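Local coordinates for protein SxtG (Microseira wollei, PDB 6U1R) that transfers amidino groups in the saxitoxin biosynthetic pathway, probably through a covalent amidino-cysteine intermediate as in related glycine amidinotransferases, at residues 110-115 against 161-165; 81-86 against 360-364; 145-149 against 164-170. One frame throughout, in Å; residues are numbered along the deposited sequence.

In the fold
Along the chain, contact 2 spans the widest interval, joining the start of helix 83-102 to the loop that leads into strand 370-375; contacts 1 and 3 both fall within that interval. These two share R164 and D165 at the beginning of helix 164-172, and their centres are about 12 Å apart. In contact 1 the loop after strand 106-109 meets the residues leading into this helix, whereas in contact 3 the helix packs on strand 145-148; both also touch the second subunit. Contact 2 stands apart, its centre about 17 Å from that of contact 1 and 26 Å from that of contact 3, and brings its segment 360-364 near the predicted active-site C368.

Contact 1. Residues 110-115 against 161-165; sequences VKPVDF and WAYRD. With FMT (formic acid), chain C.
Apolar contacts converge on A162, whose CB faces the loop 110-115. V110 CG2 comes within 3.7 Å of A162 CB and V113 CG2 within 4.0 Å, while the ring of F115 approaches obliquely through CZ. On the V110 side chain CG2 does the touching: it is anti to the backbone N, with CG1 at a chi1 of 74°, and it also lies close to A162 O. The same methyl makes a CH-pi contact over one face of the Y163 ring, 4.1 Å from the ring centroid and 17° off the normal, displaced toward the CD2-CE2 rim.

These contacts join the irregular loop between strands 106-109 and 119-120 to residues 161-163 at the start of helix 164-172. Within the loop, F115 N bonds to V113 O around an inverse gamma turn centred on D114, and V113 CG2 packs over a face of the F115 ring. Y163 in turn meets F139 edge-to-face, and its side chain is about 10 Å from that of C368, the predicted amidino-cysteine residue.

Polar linkage across the segments is indirect. One water donates to K111 O at 2.9 Å and to A162 O at 2.8 Å, bridging the two backbones. A formic acid molecule, probably from the crystallisation liquor, accepts a nearly straight bond from D114 N to its O2 (3.1 Å, 163°) and lies at the edge of the W161 ring.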
ATOM      1  N   VAL A 110      13.518   5.919 -16.018  1.00 23.63           N
ATOM      2  CA  VAL A 110      13.738   5.684 -14.599  1.00 25.50           C
ATOM      3  C   VAL A 110      15.235   5.525 -14.360  1.00 30.51           C
ATOM      4  O   VAL A 110      15.955   4.910 -15.165  1.00 25.18           O
ATOM      5  CB  VAL A 110      12.953   4.457 -14.102  1.00 24.86           C
ATOM      6  CG1 VAL A 110      13.593   3.189 -14.571  1.00 22.05           C
ATOM      7  CG2 VAL A 110      12.870   4.464 -12.592  1.00 23.08           C
ATOM      8  N   LYS A 111      15.727   6.140 -13.252  1.00 31.42           N
ATOM      9  CA  LYS A 111      17.123   6.048 -12.836  1.00 35.25           C
ATOM     10  C   LYS A 111      17.324   4.841 -11.927  1.00 33.44           C
ATOM     11  O   LYS A 111      16.511   4.607 -11.026  1.00 30.21           O
ATOM     12  CB  LYS A 111      17.555   7.299 -12.074  1.00 38.32           C
ATOM     13  CG  LYS A 111      17.223   8.617 -12.756  1.00 43.22           C
ATOM     14  CD  LYS A 111      17.297   9.787 -11.761  1.00 44.92           C
ATOM     15  CE  LYS A 111      17.503  11.109 -12.471  1.00 42.30           C
ATOM     16  NZ  LYS A 111      16.793  11.180 -13.794  1.00 36.07           N
ATOM     17  N   PRO A 112      18.404   4.081 -12.119  1.00 34.59           N
ATOM     18  CA  PRO A 112      18.673   2.951 -11.225  1.00 32.52           C
ATOM     19  C   PRO A 112      18.868   3.402  -9.784  1.00 31.11           C
ATOM     20  O   PRO A 112      19.174   4.559  -9.489  1.00 31.19           O
ATOM     21  CB  PRO A 112      19.962   2.340 -11.796  1.00 35.01           C
ATOM     22  CG  PRO A 112      20.609   3.470 -12.560  1.00 31.62           C
ATOM     23  CD  PRO A 112      19.460   4.232 -13.139  1.00 36.15           C
ATOM     24  N   VAL A 113      18.643   2.461  -8.880  1.00 27.72           N
ATOM     25  CA  VAL A 113      18.895   2.630  -7.456  1.00 26.67           C
ATOM     26  C   VAL A 113      19.714   1.417  -7.023  1.00 24.95           C
ATOM     27  O   VAL A 113      20.176   0.648  -7.874  1.00 24.38           O
ATOM     28  CB  VAL A 113      17.571   2.774  -6.683  1.00 25.24           C
ATOM     29  CG1 VAL A 113      16.866   4.074  -7.069  1.00 25.17           C
ATOM     30  CG2 VAL A 113      16.640   1.600  -6.981  1.00 24.78           C
ATOM     31  N   ASP A 114      19.908   1.229  -5.715  1.00 25.33           N
ATOM     32  CA  ASP A 114      20.772   0.157  -5.202  1.00 25.78           C
ATOM     33  C   ASP A 114      20.019  -1.174  -5.143  1.00 22.45           C
ATOM     34  O   ASP A 114      19.653  -1.675  -4.069  1.00 22.99           O
ATOM     35  CB  ASP A 114      21.289   0.492  -3.807  1.00 27.69           C
ATOM     36  CG  ASP A 114      22.269   1.646  -3.789  1.00 37.03           C
ATOM     37  OD1 ASP A 114      22.834   1.997  -4.853  1.00 34.93           O
ATOM     38  OD2 ASP A 114      22.490   2.179  -2.676  1.00 33.65           O
ATOM     39  N   PHE A 115      19.863  -1.816  -6.298  1.00 20.58           N
ATOM     40  CA  PHE A 115      19.253  -3.144  -6.280  1.00 16.96           C
ATOM     41  C   PHE A 115      20.151  -4.183  -5.625  1.00 17.79           C
ATOM     42  O   PHE A 115      19.652  -5.228  -5.186  1.00 15.38           O
ATOM     43  CB  PHE A 115      18.864  -3.572  -7.704  1.00 17.32           C
ATOM     44  CG  PHE A 115      17.792  -2.718  -8.289  1.00 17.96           C
ATOM     45  CD1 PHE A 115      16.481  -2.826  -7.830  1.00 17.92           C
ATOM     46  CD2 PHE A 115      18.088  -1.774  -9.256  1.00 20.49           C
ATOM     47  CE1 PHE A 115      15.484  -2.007  -8.331  1.00 18.13           C
ATOM     48  CE2 PHE A 115      17.083  -0.954  -9.764  1.00 20.04           C
ATOM     49  CZ  PHE A 115      15.794  -1.069  -9.289  1.00 19.34           C
ATOM     50  N   TRP A 161      10.730   1.879  -5.472  1.00 14.18           N
ATOM     51  CA  TRP A 161      11.560   2.992  -5.010  1.00 15.43           C
ATOM     52  C   TRP A 161      12.164   3.785  -6.167  1.00 16.53           C
ATOM     53  O   TRP A 161      12.218   5.023  -6.115  1.00 16.46           O
ATOM     54  CB  TRP A 161      12.648   2.457  -4.079  1.00 15.04           C
ATOM     55  CG  TRP A 161      12.164   2.306  -2.654  1.00 16.09           C
ATOM     56  CD1 TRP A 161      10.854   2.218  -2.216  1.00 15.67           C
ATOM     57  CD2 TRP A 161      12.977   2.266  -1.481  1.00 17.31           C
ATOM     58  NE1 TRP A 161      10.824   2.123  -0.845  1.00 17.07           N
ATOM     59  CE2 TRP A 161      12.111   2.151  -0.370  1.00 17.51           C
ATOM     60  CE3 TRP A 161      14.357   2.324  -1.262  1.00 19.21           C
ATOM     61  CZ2 TRP A 161      12.584   2.089   0.939  1.00 18.16           C
ATOM     62  CZ3 TRP A 161      14.827   2.262   0.039  1.00 20.36           C
ATOM     63  CH2 TRP A 161      13.943   2.148   1.123  1.00 18.05           C
ATOM     64  N   ALA A 162      12.605   3.111  -7.229  1.00 15.99           N
ATOM     65  CA  ALA A 162      13.226   3.850  -8.334  1.00 17.32           C
ATOM     66  C   ALA A 162      12.263   4.828  -8.993  1.00 19.53           C
ATOM     67  O   ALA A 162      12.714   5.798  -9.627  1.00 21.09           O
ATOM     68  CB  ALA A 162      13.772   2.886  -9.387  1.00 20.93           C
ATOM     69  N   TYR A 163      10.958   4.627  -8.814  1.00 16.10           N
ATOM     70  CA  TYR A 163       9.915   5.422  -9.444  1.00 14.63           C
ATOM     71  C   TYR A 163       9.349   6.534  -8.567  1.00 15.26           C
ATOM     72  O   TYR A 163       8.473   7.266  -9.023  1.00 15.73           O
ATOM     73  CB  TYR A 163       8.764   4.512  -9.863  1.00 14.41           C
ATOM     74  CG  TYR A 163       9.185   3.365 -10.748  1.00 14.85           C
ATOM     75  CD1 TYR A 163       9.666   2.184 -10.207  1.00 14.50           C
ATOM     76  CD2 TYR A 163       9.094   3.462 -12.133  1.00 15.47           C
ATOM     77  CE1 TYR A 163      10.060   1.138 -11.009  1.00 15.11           C
ATOM     78  CE2 TYR A 163       9.467   2.427 -12.933  1.00 16.38           C
ATOM     79  CZ  TYR A 163       9.957   1.264 -12.373  1.00 15.98           C
ATOM     80  OH  TYR A 163      10.326   0.246 -13.192  1.00 16.47           O
ATOM     81  N   ARG A 164       9.779   6.654  -7.312  1.00 14.28           N
ATOM     82  CA  ARG A 164       9.081   7.556  -6.400  1.00 15.49           C
ATOM     83  C   ARG A 164       9.273   9.029  -6.768  1.00 16.75           C
ATOM     84  O   ARG A 164       8.379   9.845  -6.504  1.00 15.58           O
ATOM     85  CB  ARG A 164       9.530   7.290  -4.960  1.00 15.68           C
ATOM     86  CG  ARG A 164       8.844   6.066  -4.321  1.00 17.13           C
ATOM     87  CD  ARG A 164       7.298   6.177  -4.302  1.00 19.08           C
ATOM     88  NE  ARG A 164       6.629   4.937  -3.851  1.00 17.11           N
ATOM     89  CZ  ARG A 164       6.616   4.554  -2.585  1.00 17.03           C
ATOM     90  NH1 ARG A 164       7.248   5.284  -1.683  1.00 16.34           N
ATOM     91  NH2 ARG A 164       5.991   3.458  -2.213  1.00 17.05           N
ATOM     92  N   ASP A 165      10.405   9.405  -7.361  1.00 17.99           N
ATOM     93  CA  ASP A 165      10.537  10.771  -7.866  1.00 17.11           C
ATOM     94  C   ASP A 165       9.423  11.094  -8.859  1.00 17.79           C
ATOM     95  O   ASP A 165       8.803  12.163  -8.794  1.00 17.54           O
ATOM     96  CB  ASP A 165      11.897  10.968  -8.540  1.00 21.91           C
ATOM     97  CG  ASP A 165      13.041  11.086  -7.557  1.00 28.02           C
ATOM     98  OD1 ASP A 165      12.810  11.499  -6.404  1.00 29.80           O
ATOM     99  OD2 ASP A 165      14.185  10.783  -7.954  1.00 31.53           O
TER
HETATM  100  C   FMT C 401      18.049   3.543  -2.970  1.00 24.62           C
HETATM  101  O1  FMT C 401      17.515   4.557  -3.406  1.00 31.43           O
HETATM  102  O2  FMT C 401      19.084   3.151  -3.490  1.00 33.82           O
HETATM  103  O   HOH W   1      15.282   6.934  -9.694  1.00 34.16           O

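Contact 2. Residues 81-86 against 360-364; sequences YPPEMI and YPFLG
Y81 and F362 lay their rings face to face, with centroids 4.2 Å apart and planes inclined by 20°. The two side chains run past each other in opposite directions, which brings F362 CE2 over the centre of the Y81 ring, 3.6 Å from Y81 CD2, while Y81 CE2 lies over the F362 ring nearer its rim. In both residues CG sits beside the backbone N, and this setting of the first torsion lets the rings overlap on their faces. Beyond the stack, the Y81 hydroxyl donates a short hydrogen bond from OH to P361 O, 2.6 Å long, with the donor 25° out of the carbonyl plane. The tyrosine ring is thus held at its face by the stack and at its hydroxyl by the hydrogen bond.

Through this pairing the start of helix 83-102 and the residue before its N-cap, P82, meet the 3-10 segment that includes P361 and the residue after it. F362 is about 8 Å from C368, the predicted amidino-cysteine, measured between side chains, and its carbonyl oxygen accepts a hydrogen bond from N134.

M85 extends through chi2 and then bends at chi3 (69°), carrying its terminal methyl against the proline ring. The packing there is tight: M85 CE is 3.3 Å from P361 CB and 3.4 Å from P361 CG. I86 approaches at about a right angle to F362, its CG1 meeting the ring edge 3.9 Å from CZ; M85 O also lies near that edge, beside CE1.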
ATOM      1  N   TYR A  81      23.324  -9.303 -12.690  1.00 17.14           N
ATOM      2  CA  TYR A  81      23.401  -9.646 -14.101  1.00 17.89           C
ATOM      3  C   TYR A  81      24.830  -9.422 -14.587  1.00 18.64           C
ATOM      4  O   TYR A  81      25.494  -8.476 -14.139  1.00 18.19           O
ATOM      5  CB  TYR A  81      22.450  -8.789 -14.943  1.00 17.18           C
ATOM      6  CG  TYR A  81      21.044  -9.332 -15.065  1.00 15.72           C
ATOM      7  CD1 TYR A  81      20.102  -9.071 -14.089  1.00 14.52           C
ATOM      8  CD2 TYR A  81      20.660 -10.104 -16.168  1.00 17.02           C
ATOM      9  CE1 TYR A  81      18.812  -9.563 -14.188  1.00 16.15           C
ATOM     10  CE2 TYR A  81      19.372 -10.598 -16.280  1.00 17.56           C
ATOM     11  CZ  TYR A  81      18.443 -10.318 -15.286  1.00 15.97           C
ATOM     12  OH  TYR A  81      17.154 -10.793 -15.365  1.00 16.44           O
ATOM     13  N   PRO A  82      25.330 -10.243 -15.509  1.00 18.67           N
ATOM     14  CA  PRO A  82      26.638  -9.960 -16.106  1.00 21.41           C
ATOM     15  C   PRO A  82      26.672  -8.566 -16.706  1.00 20.54           C
ATOM     16  O   PRO A  82      25.715  -8.142 -17.376  1.00 20.07           O
ATOM     17  CB  PRO A  82      26.771 -11.042 -17.183  1.00 22.67           C
ATOM     18  CG  PRO A  82      25.977 -12.171 -16.655  1.00 23.47           C
ATOM     19  CD  PRO A  82      24.805 -11.551 -15.948  1.00 20.89           C
ATOM     20  N   PRO A  83      27.748  -7.812 -16.479  1.00 21.42           N
ATOM     21  CA  PRO A  83      27.786  -6.435 -16.993  1.00 20.57           C
ATOM     22  C   PRO A  83      27.601  -6.352 -18.494  1.00 20.39           C
ATOM     23  O   PRO A  83      26.994  -5.394 -18.988  1.00 19.77           O
ATOM     24  CB  PRO A  83      29.180  -5.947 -16.578  1.00 23.29           C
ATOM     25  CG  PRO A  83      29.555  -6.783 -15.438  1.00 23.39           C
ATOM     26  CD  PRO A  83      28.914  -8.119 -15.630  1.00 23.81           C
ATOM     27  N   GLU A  84      28.111  -7.325 -19.242  1.00 22.03           N
ATOM     28  CA  GLU A  84      27.978  -7.242 -20.689  1.00 20.79           C
ATOM     29  C   GLU A  84      26.523  -7.384 -21.116  1.00 20.84           C
ATOM     30  O   GLU A  84      26.111  -6.780 -22.113  1.00 19.13           O
ATOM     31  CB  GLU A  84      28.871  -8.290 -21.367  1.00 24.12           C
ATOM     32  CG  GLU A  84      28.535  -9.756 -21.061  1.00 30.83           C
ATOM     33  CD  GLU A  84      29.236 -10.328 -19.807  1.00 33.99           C
ATOM     34  OE1 GLU A  84      29.585  -9.579 -18.845  1.00 27.72           O
ATOM     35  OE2 GLU A  84      29.424 -11.564 -19.792  1.00 34.51           O
ATOM     36  N   MET A  85      25.728  -8.166 -20.379  1.00 20.64           N
ATOM     37  CA  MET A  85      24.311  -8.268 -20.693  1.00 18.31           C
ATOM     38  C   MET A  85      23.596  -6.943 -20.459  1.00 18.54           C
ATOM     39  O   MET A  85      22.761  -6.529 -21.269  1.00 18.10           O
ATOM     40  CB  MET A  85      23.667  -9.384 -19.868  1.00 19.83           C
ATOM     41  CG  MET A  85      24.121 -10.769 -20.266  1.00 23.53           C
ATOM     42  SD  MET A  85      23.220 -12.071 -19.378  1.00 24.19           S
ATOM     43  CE  MET A  85      21.596 -11.911 -20.092  1.00 28.92           C
ATOM     44  N   ILE A  86      23.896  -6.268 -19.352  1.00 16.20           N
ATOM     45  CA  ILE A  86      23.309  -4.958 -19.104  1.00 18.02           C
ATOM     46  C   ILE A  86      23.688  -3.983 -20.221  1.00 20.34           C
ATOM     47  O   ILE A  86      22.847  -3.209 -20.704  1.00 17.87           O
ATOM     48  CB  ILE A  86      23.742  -4.457 -17.716  1.00 16.35           C
ATOM     49  CG1 ILE A  86      23.071  -5.329 -16.648  1.00 17.44           C
ATOM     50  CG2 ILE A  86      23.394  -2.982 -17.532  1.00 19.20           C
ATOM     51  CD1 ILE A  86      23.567  -5.105 -15.221  1.00 16.78           C
ATOM     52  N   TYR A 360      15.154  -9.520 -23.249  1.00 15.16           N
ATOM     53  CA  TYR A 360      14.404 -10.677 -22.767  1.00 16.98           C
ATOM     54  C   TYR A 360      14.979 -11.306 -21.497  1.00 16.54           C
ATOM     55  O   TYR A 360      14.183 -11.795 -20.676  1.00 15.92           O
ATOM     56  CB  TYR A 360      14.321 -11.741 -23.866  1.00 17.04           C
ATOM     57  CG  TYR A 360      13.517 -11.380 -25.107  1.00 15.61           C
ATOM     58  CD1 TYR A 360      12.825 -10.180 -25.224  1.00 15.23           C
ATOM     59  CD2 TYR A 360      13.454 -12.268 -26.168  1.00 17.26           C
ATOM     60  CE1 TYR A 360      12.103  -9.884 -26.373  1.00 15.95           C
ATOM     61  CE2 TYR A 360      12.741 -11.984 -27.303  1.00 15.02           C
ATOM     62  CZ  TYR A 360      12.063 -10.796 -27.400  1.00 15.51           C
ATOM     63  OH  TYR A 360      11.347 -10.500 -28.527  1.00 16.34           O
ATOM     64  N   PRO A 361      16.302 -11.376 -21.292  1.00 18.62           N
ATOM     65  CA  PRO A 361      16.809 -11.975 -20.038  1.00 20.26           C
ATOM     66  C   PRO A 361      16.421 -11.184 -18.809  1.00 18.64           C
ATOM     67  O   PRO A 361      16.523 -11.708 -17.690  1.00 18.90           O
ATOM     68  CB  PRO A 361      18.334 -11.986 -20.224  1.00 22.07           C
ATOM     69  CG  PRO A 361      18.589 -11.704 -21.652  1.00 22.18           C
ATOM     70  CD  PRO A 361      17.395 -10.991 -22.198  1.00 18.77           C
ATOM     71  N   PHE A 362      15.995  -9.934 -18.974  1.00 16.30           N
ATOM     72  CA  PHE A 362      15.474  -9.130 -17.876  1.00 16.33           C
ATOM     73  C   PHE A 362      13.974  -9.313 -17.693  1.00 16.62           C
ATOM     74  O   PHE A 362      13.354  -8.547 -16.949  1.00 15.77           O
ATOM     75  CB  PHE A 362      15.827  -7.660 -18.107  1.00 16.54           C
ATOM     76  CG  PHE A 362      17.301  -7.426 -18.202  1.00 15.29           C
ATOM     77  CD1 PHE A 362      17.954  -7.596 -19.416  1.00 15.73           C
ATOM     78  CD2 PHE A 362      18.045  -7.087 -17.073  1.00 15.57           C
ATOM     79  CE1 PHE A 362      19.332  -7.415 -19.517  1.00 17.41           C
ATOM     80  CE2 PHE A 362      19.421  -6.899 -17.162  1.00 15.58           C
ATOM     81  CZ  PHE A 362      20.070  -7.075 -18.374  1.00 15.34           C
ATOM     82  N   LEU A 363      13.396 -10.308 -18.377  1.00 16.38           N
ATOM     83  CA  LEU A 363      12.047 -10.825 -18.177  1.00 15.36           C
ATOM     84  C   LEU A 363      10.962  -9.922 -18.752  1.00 18.24           C
ATOM     85  O   LEU A 363       9.828  -9.909 -18.248  1.00 19.63           O
ATOM     86  CB  LEU A 363      11.781 -11.069 -16.688  1.00 16.21           C
ATOM     87  CG  LEU A 363      12.814 -11.971 -15.988  1.00 17.42           C
ATOM     88  CD1 LEU A 363      12.333 -12.362 -14.595  1.00 17.97           C
ATOM     89  CD2 LEU A 363      13.130 -13.202 -16.817  1.00 21.43           C
ATOM     90  N   GLY A 364      11.287  -9.176 -19.801  1.00 17.68           N
ATOM     91  CA  GLY A 364      10.270  -8.392 -20.481  1.00 17.26           C
ATOM     92  C   GLY A 364      10.626  -8.061 -21.916  1.00 16.29           C
ATOM     93  O   GLY A 364      11.769  -8.202 -22.356  1.00 14.42           O
TER

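Contact 3. Residues 145-149 against 164-170; sequences EIIEA and RDLLKEY
Strand 145-148 and helix 164-172 are the first two elements of a beta-alpha-beta unit completed by strand 176-179, and this contact packs the helix against the strand. Their local axes approach to 10.6 Å and run at 145° to each other, so the helix returns roughly antiparallel to the strand. I146 and E148, alternate residues of the strand, both direct their side chains to the helix.

At the polar end, E148 and R164 form a side-on salt bridge in which two nitrogens each take a different carboxylate oxygen through its syn lone pair. R164 NH2 reaches E148 OE1 at 3.0 Å in an almost straight bond (166°) lying in the guanidinium plane. The NE bond to E148 OE2, also 3.0 Å, is more bent at 136° and leaves that plane. The bend of R164 at chi2 swings its guanidinium toward the strand, while E148 reaches out extended beyond CG. This buried carboxylate also accepts a hydrogen bond from W177 NE1 at OE2; together with the arginine, this bond probably favours the charged form.

Beside the ion pair, L167 CD1 lies 3.6 Å from E148 OE2, and its other methyl, CD2, meets I146 CG2 at 3.6 Å. I146 CD1 reaches farther along the helix to Y170 CD2, 4.1 Å away.

Strands 139-142 and 176-179 flank strand 145-148 in the sheet, and L167 also touches F139 and W177 from them. Y170 OH is hydrogen-bonded to E39, while R164 NH1 donates to K182 O of the second subunit, bringing this end of the helix to the dimer interface.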
ATOM      1  N   GLU A 145      -5.307   7.295 -11.785  1.00 17.36           N
ATOM      2  CA  GLU A 145      -4.769   6.686 -10.573  1.00 15.83           C
ATOM      3  C   GLU A 145      -3.633   5.724 -10.895  1.00 15.45           C
ATOM      4  O   GLU A 145      -3.768   4.878 -11.797  1.00 14.67           O
ATOM      5  CB  GLU A 145      -5.872   5.934  -9.828  1.00 17.32           C
ATOM      6  CG  GLU A 145      -5.426   5.275  -8.531  1.00 17.50           C
ATOM      7  CD  GLU A 145      -6.534   4.502  -7.845  1.00 19.31           C
ATOM      8  OE1 GLU A 145      -7.557   4.207  -8.496  1.00 19.82           O
ATOM      9  OE2 GLU A 145      -6.387   4.180  -6.649  1.00 17.22           O
ATOM     10  N   ILE A 146      -2.537   5.830 -10.133  1.00 14.03           N
ATOM     11  CA  ILE A 146      -1.461   4.832 -10.133  1.00 13.81           C
ATOM     12  C   ILE A 146      -1.593   3.979  -8.863  1.00 14.19           C
ATOM     13  O   ILE A 146      -1.667   4.515  -7.750  1.00 14.36           O
ATOM     14  CB  ILE A 146      -0.082   5.506 -10.237  1.00 14.08           C
ATOM     15  CG1 ILE A 146      -0.006   6.286 -11.557  1.00 17.70           C
ATOM     16  CG2 ILE A 146       1.042   4.470 -10.158  1.00 14.45           C
ATOM     17  CD1 ILE A 146       1.260   6.980 -11.817  1.00 20.51           C
ATOM     18  N   ILE A 147      -1.678   2.653  -9.027  1.00 13.68           N
ATOM     19  CA  ILE A 147      -1.833   1.703  -7.922  1.00 12.53           C
ATOM     20  C   ILE A 147      -0.562   0.871  -7.801  1.00 11.65           C
ATOM     21  O   ILE A 147      -0.144   0.214  -8.768  1.00 12.16           O
ATOM     22  CB  ILE A 147      -3.048   0.777  -8.138  1.00 14.21           C
ATOM     23  CG1 ILE A 147      -4.321   1.591  -8.380  1.00 14.30           C
ATOM     24  CG2 ILE A 147      -3.232  -0.162  -6.935  1.00 14.34           C
ATOM     25  CD1 ILE A 147      -5.503   0.758  -8.846  1.00 16.09           C
ATOM     26  N   GLU A 148       0.034   0.860  -6.603  1.00 11.77           N
ATOM     27  CA  GLU A 148       1.190   0.007  -6.346  1.00 12.47           C
ATOM     28  C   GLU A 148       0.716  -1.394  -5.979  1.00 12.19           C
ATOM     29  O   GLU A 148      -0.038  -1.579  -5.010  1.00 12.65           O
ATOM     30  CB  GLU A 148       2.078   0.591  -5.245  1.00 12.58           C
ATOM     31  CG  GLU A 148       2.484   2.056  -5.523  1.00 13.85           C
ATOM     32  CD  GLU A 148       3.692   2.549  -4.738  1.00 16.28           C
ATOM     33  OE1 GLU A 148       4.243   1.784  -3.910  1.00 17.82           O
ATOM     34  OE2 GLU A 148       4.087   3.722  -4.953  1.00 15.88           O
ATOM     35  N   ALA A 149       1.173  -2.369  -6.754  1.00 11.23           N
ATOM     36  CA  ALA A 149       0.752  -3.752  -6.616  1.00 10.60           C
ATOM     37  C   ALA A 149       1.312  -4.395  -5.345  1.00 12.68           C
ATOM     38  O   ALA A 149       2.451  -4.125  -4.943  1.00 12.42           O
ATOM     39  CB  ALA A 149       1.212  -4.555  -7.820  1.00 11.71           C
ATOM     40  N   ARG A 164       9.779   6.654  -7.312  1.00 14.28           N
ATOM     41  CA  ARG A 164       9.081   7.556  -6.400  1.00 15.49           C
ATOM     42  C   ARG A 164       9.273   9.029  -6.768  1.00 16.75           C
ATOM     43  O   ARG A 164       8.379   9.845  -6.504  1.00 15.58           O
ATOM     44  CB  ARG A 164       9.530   7.290  -4.960  1.00 15.68           C
ATOM     45  CG  ARG A 164       8.844   6.066  -4.321  1.00 17.13           C
ATOM     46  CD  ARG A 164       7.298   6.177  -4.302  1.00 19.08           C
ATOM     47  NE  ARG A 164       6.629   4.937  -3.851  1.00 17.11           N
ATOM     48  CZ  ARG A 164       6.616   4.554  -2.585  1.00 17.03           C
ATOM     49  NH1 ARG A 164       7.248   5.284  -1.683  1.00 16.34           N
ATOM     50  NH2 ARG A 164       5.991   3.458  -2.213  1.00 17.05           N
ATOM     51  N   ASP A 165      10.405   9.405  -7.361  1.00 17.99           N
ATOM     52  CA  ASP A 165      10.537  10.771  -7.866  1.00 17.11           C
ATOM     53  C   ASP A 165       9.423  11.094  -8.859  1.00 17.79           C
ATOM     54  O   ASP A 165       8.803  12.163  -8.794  1.00 17.54           O
ATOM     55  CB  ASP A 165      11.897  10.968  -8.540  1.00 21.91           C
ATOM     56  CG  ASP A 165      13.041  11.086  -7.557  1.00 28.02           C
ATOM     57  OD1 ASP A 165      12.810  11.499  -6.404  1.00 29.80           O
ATOM     58  OD2 ASP A 165      14.185  10.783  -7.954  1.00 31.53           O
ATOM     59  N   LEU A 166       9.188  10.189  -9.813  1.00 17.64           N
ATOM     60  CA  LEU A 166       8.145  10.400 -10.807  1.00 17.13           C
ATOM     61  C   LEU A 166       6.759  10.395 -10.168  1.00 17.77           C
ATOM     62  O   LEU A 166       5.917  11.247 -10.482  1.00 15.51           O
ATOM     63  CB  LEU A 166       8.254   9.323 -11.890  1.00 17.64           C
ATOM     64  CG  LEU A 166       9.375   9.551 -12.909  1.00 18.02           C
ATOM     65  CD1 LEU A 166       9.675   8.263 -13.655  1.00 19.93           C
ATOM     66  CD2 LEU A 166       9.012  10.697 -13.874  1.00 22.30           C
ATOM     67  N   LEU A 167       6.499   9.435  -9.278  1.00 16.34           N
ATOM     68  CA  LEU A 167       5.190   9.352  -8.636  1.00 16.46           C
ATOM     69  C   LEU A 167       4.859  10.625  -7.858  1.00 15.16           C
ATOM     70  O   LEU A 167       3.736  11.138  -7.943  1.00 15.31           O
ATOM     71  CB  LEU A 167       5.147   8.113  -7.731  1.00 16.66           C
ATOM     72  CG  LEU A 167       5.226   6.773  -8.505  1.00 18.06           C
ATOM     73  CD1 LEU A 167       5.657   5.580  -7.626  1.00 19.60           C
ATOM     74  CD2 LEU A 167       3.902   6.462  -9.140  1.00 21.88           C
ATOM     75  N   LYS A 168       5.817  11.155  -7.089  1.00 16.66           N
ATOM     76  CA  LYS A 168       5.536  12.375  -6.334  1.00 17.20           C
ATOM     77  C   LYS A 168       5.307  13.562  -7.275  1.00 17.83           C
ATOM     78  O   LYS A 168       4.443  14.399  -7.010  1.00 18.38           O
ATOM     79  CB  LYS A 168       6.668  12.640  -5.323  1.00 18.00           C
ATOM     80  CG  LYS A 168       6.657  11.640  -4.158  1.00 18.20           C
ATOM     81  CD  LYS A 168       7.661  11.969  -3.033  1.00 18.12           C
ATOM     82  CE  LYS A 168       9.095  11.912  -3.524  1.00 17.53           C
ATOM     83  NZ  LYS A 168      10.091  11.736  -2.425  1.00 18.12           N
ATOM     84  N   GLU A 169       6.039  13.625  -8.397  1.00 17.64           N
ATOM     85  CA  GLU A 169       5.775  14.641  -9.414  1.00 19.33           C
ATOM     86  C   GLU A 169       4.342  14.543  -9.928  1.00 18.89           C
ATOM     87  O   GLU A 169       3.626  15.548 -10.005  1.00 17.75           O
ATOM     88  CB  GLU A 169       6.761  14.501 -10.580  1.00 19.36           C
ATOM     89  CG  GLU A 169       6.423  15.406 -11.784  1.00 19.94           C
ATOM     90  CD  GLU A 169       7.260  15.133 -13.015  1.00 19.89           C
ATOM     91  OE1 GLU A 169       8.462  14.815 -12.873  1.00 20.68           O
ATOM     92  OE2 GLU A 169       6.684  15.252 -14.127  1.00 21.23           O
ATOM     93  N   TYR A 170       3.910  13.336 -10.311  1.00 17.53           N
ATOM     94  CA  TYR A 170       2.556  13.172 -10.830  1.00 16.91           C
ATOM     95  C   TYR A 170       1.508  13.493  -9.770  1.00 17.96           C
ATOM     96  O   TYR A 170       0.458  14.072 -10.073  1.00 17.34           O
ATOM     97  CB  TYR A 170       2.366  11.745 -11.348  1.00 16.03           C
ATOM     98  CG  TYR A 170       3.181  11.384 -12.563  1.00 16.70           C
ATOM     99  CD1 TYR A 170       3.386  12.288 -13.602  1.00 17.66           C
ATOM    100  CD2 TYR A 170       3.717  10.109 -12.695  1.00 16.66           C
ATOM    101  CE1 TYR A 170       4.140  11.926 -14.725  1.00 19.40           C
ATOM    102  CE2 TYR A 170       4.450   9.748 -13.800  1.00 16.79           C
ATOM    103  CZ  TYR A 170       4.655  10.649 -14.813  1.00 16.64           C
ATOM    104  OH  TYR A 170       5.402  10.247 -15.897  1.00 16.52           O
TER